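Local coordinates for putative PAS/PAC sensor protein (Nakamurella multipartita DSM 44233, PDB 6HMJ) that acts as a blue-light receptor that binds flavin mononucleotide in a light-oxygen-voltage domain and mediates RNA binding and translational regulation, at residues A252-P257 and T341-Y346. Numbering follows the deposited sequence.
Sequences ADVTAP and THYIGY. With FMN (flavin mononucleotide), chain E.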
loop_
_atom_site.group_PDB
_atom_site.type_symbol
_atom_site.label_atom_id
_atom_site.label_comp_id
_atom_site.label_asym_id
_atom_site.label_seq_id
_atom_site.Cartn_x
_atom_site.Cartn_y
_atom_site.Cartn_z
ATOM N N ALA A 252 -32.554 -27.311 18.485
ATOM C CA ALA A 252 -33.789 -27.524 17.750
ATOM C C ALA A 252 -34.384 -28.861 18.164
ATOM O O ALA A 252 -33.657 -29.839 18.373
ATOM C CB ALA A 252 -33.551 -27.499 16.239
ATOM N N ASP A 253 -35.706 -28.896 18.282
ATOM C CA ASP A 253 -36.443 -30.102 18.650
ATOM C C ASP A 253 -36.914 -30.788 17.373
ATOM O O ASP A 253 -37.887 -30.360 16.747
ATOM C CB ASP A 253 -37.614 -29.754 19.565
ATOM C CG ASP A 253 -38.369 -30.976 20.040
ATOM O OD1 ASP A 253 -38.075 -32.086 19.553
ATOM O OD2 ASP A 253 -39.256 -30.825 20.905
ATOM N N VAL A 254 -36.223 -31.866 16.986
ATOM C CA VAL A 254 -36.581 -32.590 15.768
ATOM C C VAL A 254 -37.733 -33.552 15.992
ATOM O O VAL A 254 -38.119 -34.270 15.059
ATOM C CB VAL A 254 -35.370 -33.351 15.189
ATOM C CG1 VAL A 254 -34.312 -32.361 14.705
ATOM C CG2 VAL A 254 -34.779 -34.305 16.218
ATOM N N THR A 255 -38.288 -33.599 17.204
ATOM C CA THR A 255 -39.522 -34.329 17.463
ATOM C C THR A 255 -40.756 -33.495 17.151
ATOM O O THR A 255 -41.844 -34.057 16.981
ATOM C CB THR A 255 -39.559 -34.776 18.933
ATOM O OG1 THR A 255 -38.637 -35.856 19.130
ATOM C CG2 THR A 255 -40.957 -35.217 19.356
ATOM N N ALA A 256 -40.612 -32.176 17.066
ATOM C CA ALA A 256 -41.709 -31.269 16.774
ATOM C C ALA A 256 -41.778 -30.958 15.285
ATOM O O ALA A 256 -40.789 -31.103 14.558
ATOM C CB ALA A 256 -41.538 -29.979 17.573
ATOM N N PRO A 257 -42.936 -30.516 14.794
ATOM C CA PRO A 257 -43.076 -30.272 13.350
ATOM C C PRO A 257 -42.203 -29.114 12.888
ATOM O O PRO A 257 -42.209 -28.035 13.483
ATOM C CB PRO A 257 -44.569 -29.965 13.179
ATOM C CG PRO A 257 -45.045 -29.548 14.527
ATOM C CD PRO A 257 -44.192 -30.269 15.527
ATOM N N THR A 341 -33.627 -36.838 19.515
ATOM C CA THR A 341 -34.722 -35.953 19.887
ATOM C C THR A 341 -34.419 -34.484 19.622
ATOM O O THR A 341 -35.341 -33.729 19.299
ATOM C CB THR A 341 -35.096 -36.160 21.361
ATOM O OG1 THR A 341 -34.087 -35.606 22.210
ATOM C CG2 THR A 341 -35.242 -37.632 21.676
ATOM N N HIS A 342 -33.158 -34.060 19.728
ATOM C CA HIS A 342 -32.773 -32.685 19.438
ATOM C C HIS A 342 -31.513 -32.660 18.576
ATOM O O HIS A 342 -30.867 -33.684 18.335
ATOM C CB HIS A 342 -32.517 -31.863 20.713
ATOM C CG HIS A 342 -33.726 -31.668 21.573
ATOM N ND1 HIS A 342 -34.272 -32.680 22.332
ATOM C CD2 HIS A 342 -34.494 -30.575 21.797
ATOM C CE1 HIS A 342 -35.320 -32.218 22.990
ATOM N NE2 HIS A 342 -35.477 -30.944 22.681
ATOM N N TYR A 343 -31.187 -31.458 18.103
ATOM C CA TYR A 343 -29.936 -31.161 17.419
ATOM C C TYR A 343 -29.382 -29.870 18.003
ATOM O O TYR A 343 -30.140 -28.941 18.295
ATOM C CB TYR A 343 -30.128 -30.994 15.900
ATOM C CG TYR A 343 -29.644 -32.161 15.060
ATOM C CD1 TYR A 343 -30.478 -33.235 14.779
ATOM C CD2 TYR A 343 -28.358 -32.179 14.537
ATOM C CE1 TYR A 343 -30.042 -34.294 14.009
ATOM C CE2 TYR A 343 -27.914 -33.234 13.766
ATOM C CZ TYR A 343 -28.762 -34.290 13.504
ATOM O OH TYR A 343 -28.334 -35.350 12.739
ATOM N N ILE A 344 -28.067 -29.814 18.180
ATOM C CA ILE A 344 -27.393 -28.608 18.643
ATOM C C ILE A 344 -26.673 -27.981 17.459
ATOM O O ILE A 344 -26.077 -28.687 16.637
ATOM C CB ILE A 344 -26.407 -28.898 19.791
ATOM C CG1 ILE A 344 -27.087 -29.721 20.885
ATOM C CG2 ILE A 344 -25.876 -27.586 20.368
ATOM C CD1 ILE A 344 -26.144 -30.178 21.974
ATOM N N GLY A 345 -26.745 -26.661 17.368
ATOM C CA GLY A 345 -26.075 -25.916 16.311
ATOM C C GLY A 345 -25.147 -24.875 16.906
ATOM O O GLY A 345 -25.514 -24.179 17.854
ATOM N N TYR A 346 -23.946 -24.775 16.342
ATOM C CA TYR A 346 -22.922 -23.834 16.797
ATOM C C TYR A 346 -22.536 -22.956 15.611
ATOM O O TYR A 346 -21.668 -23.323 14.818
ATOM C CB TYR A 346 -21.701 -24.569 17.361
ATOM C CG TYR A 346 -22.043 -25.705 18.292
ATOM C CD1 TYR A 346 -22.390 -26.953 17.794
ATOM C CD2 TYR A 346 -22.016 -25.534 19.671
ATOM C CE1 TYR A 346 -22.705 -27.997 18.638
ATOM C CE2 TYR A 346 -22.328 -26.571 20.526
ATOM C CZ TYR A 346 -22.674 -27.800 20.004
ATOM O OH TYR A 346 -22.987 -28.841 20.849
HETATM N N1 FMN E . -29.390 -23.224 8.487
HETATM C C2 FMN E . -28.801 -22.041 8.206
HETATM O O2 FMN E . -28.830 -21.613 7.032
HETATM N N3 FMN E . -28.181 -21.301 9.141
HETATM C C4 FMN E . -28.098 -21.678 10.420
HETATM O O4 FMN E . -27.514 -20.963 11.262
HETATM C C4A FMN E . -28.718 -22.960 10.813
HETATM N N5 FMN E . -28.681 -23.412 12.081
HETATM C C5A FMN E . -29.259 -24.591 12.407
HETATM C C6 FMN E . -29.196 -25.028 13.726
HETATM C C7 FMN E . -29.781 -26.231 14.095
HETATM C C7M FMN E . -29.706 -26.683 15.529
HETATM C C8 FMN E . -30.469 -27.059 13.069
HETATM C C8M FMN E . -31.112 -28.374 13.423
HETATM C C9 FMN E . -30.527 -26.628 11.752
HETATM C C9A FMN E . -29.948 -25.421 11.372
HETATM N N10 FMN E . -29.995 -24.952 10.034
HETATM C C10 FMN E . -29.381 -23.727 9.738
HETATM C "C1'" FMN E . -30.631 -25.685 8.933
HETATM C "C2'" FMN E . -32.050 -25.200 8.715
HETATM O "O2'" FMN E . -32.670 -24.863 9.958
HETATM C "C3'" FMN E . -32.845 -26.295 8.030
HETATM O "O3'" FMN E . -32.828 -27.467 8.859
HETATM C "C4'" FMN E . -32.293 -26.674 6.664
HETATM O "O4'" FMN E . -32.256 -25.531 5.811
HETATM C "C5'" FMN E . -33.199 -27.771 6.125
HETATM O "O5'" FMN E . -33.619 -27.508 4.793
HETATM P P FMN E . -35.100 -26.943 4.537
HETATM O O1P FMN E . -35.126 -26.786 3.038
HETATM O O2P FMN E . -35.997 -28.028 5.083
HETATM O O3P FMN E . -35.182 -25.670 5.343
HETATM O O HOH W 1 -37.807 -29.843 22.994
#
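The dimethylbenzene end of the flavin pocket is lined by Ala252 and Tyr343, an antiparallel pair whose side chains share the flavin face of the sheet. Two backbone hydrogen bonds define it: Ala252 N to Tyr343 O at 2.9 Å and Tyr343 N to Ala252 O at 3.0 Å. Ala252 CB lies 3.8 Å and Tyr343 CB 3.7 Å from the flavin methyl C8M. Val254 CG1 makes an apolar contact with Tyr343 CD1 at 3.9 Å, while Tyr343 OH hydrogen-bonds to the backbone O of Asp308. Strands 250-253 and 340-346 are neighbours in the antiparallel PAS sheet, and a classic bulge places Thr341 and His342 against Val333. On the other face, Asp253 CG anti to its backbone nitrogen (chi1 -177°) carries the carboxylate over one face of the His342 ring, an offset stack with planes 23° apart and OD1 toward the rim. A water donates to Asp253 OD2 at 2.7 Å and also hydrogen-bonds to His342 NE2; Thr341 OG1 and His342 ND1 share a hydrogen bond of 2.9 Å. Asp253 OD1 accepts the Thr255 N-H (N to OD1 2.8 Å), forming an Asx turn. An alanine in place of Asp253 removes the carboxylate, so this turn is likely to loosen and the His342 ring to turn more freely.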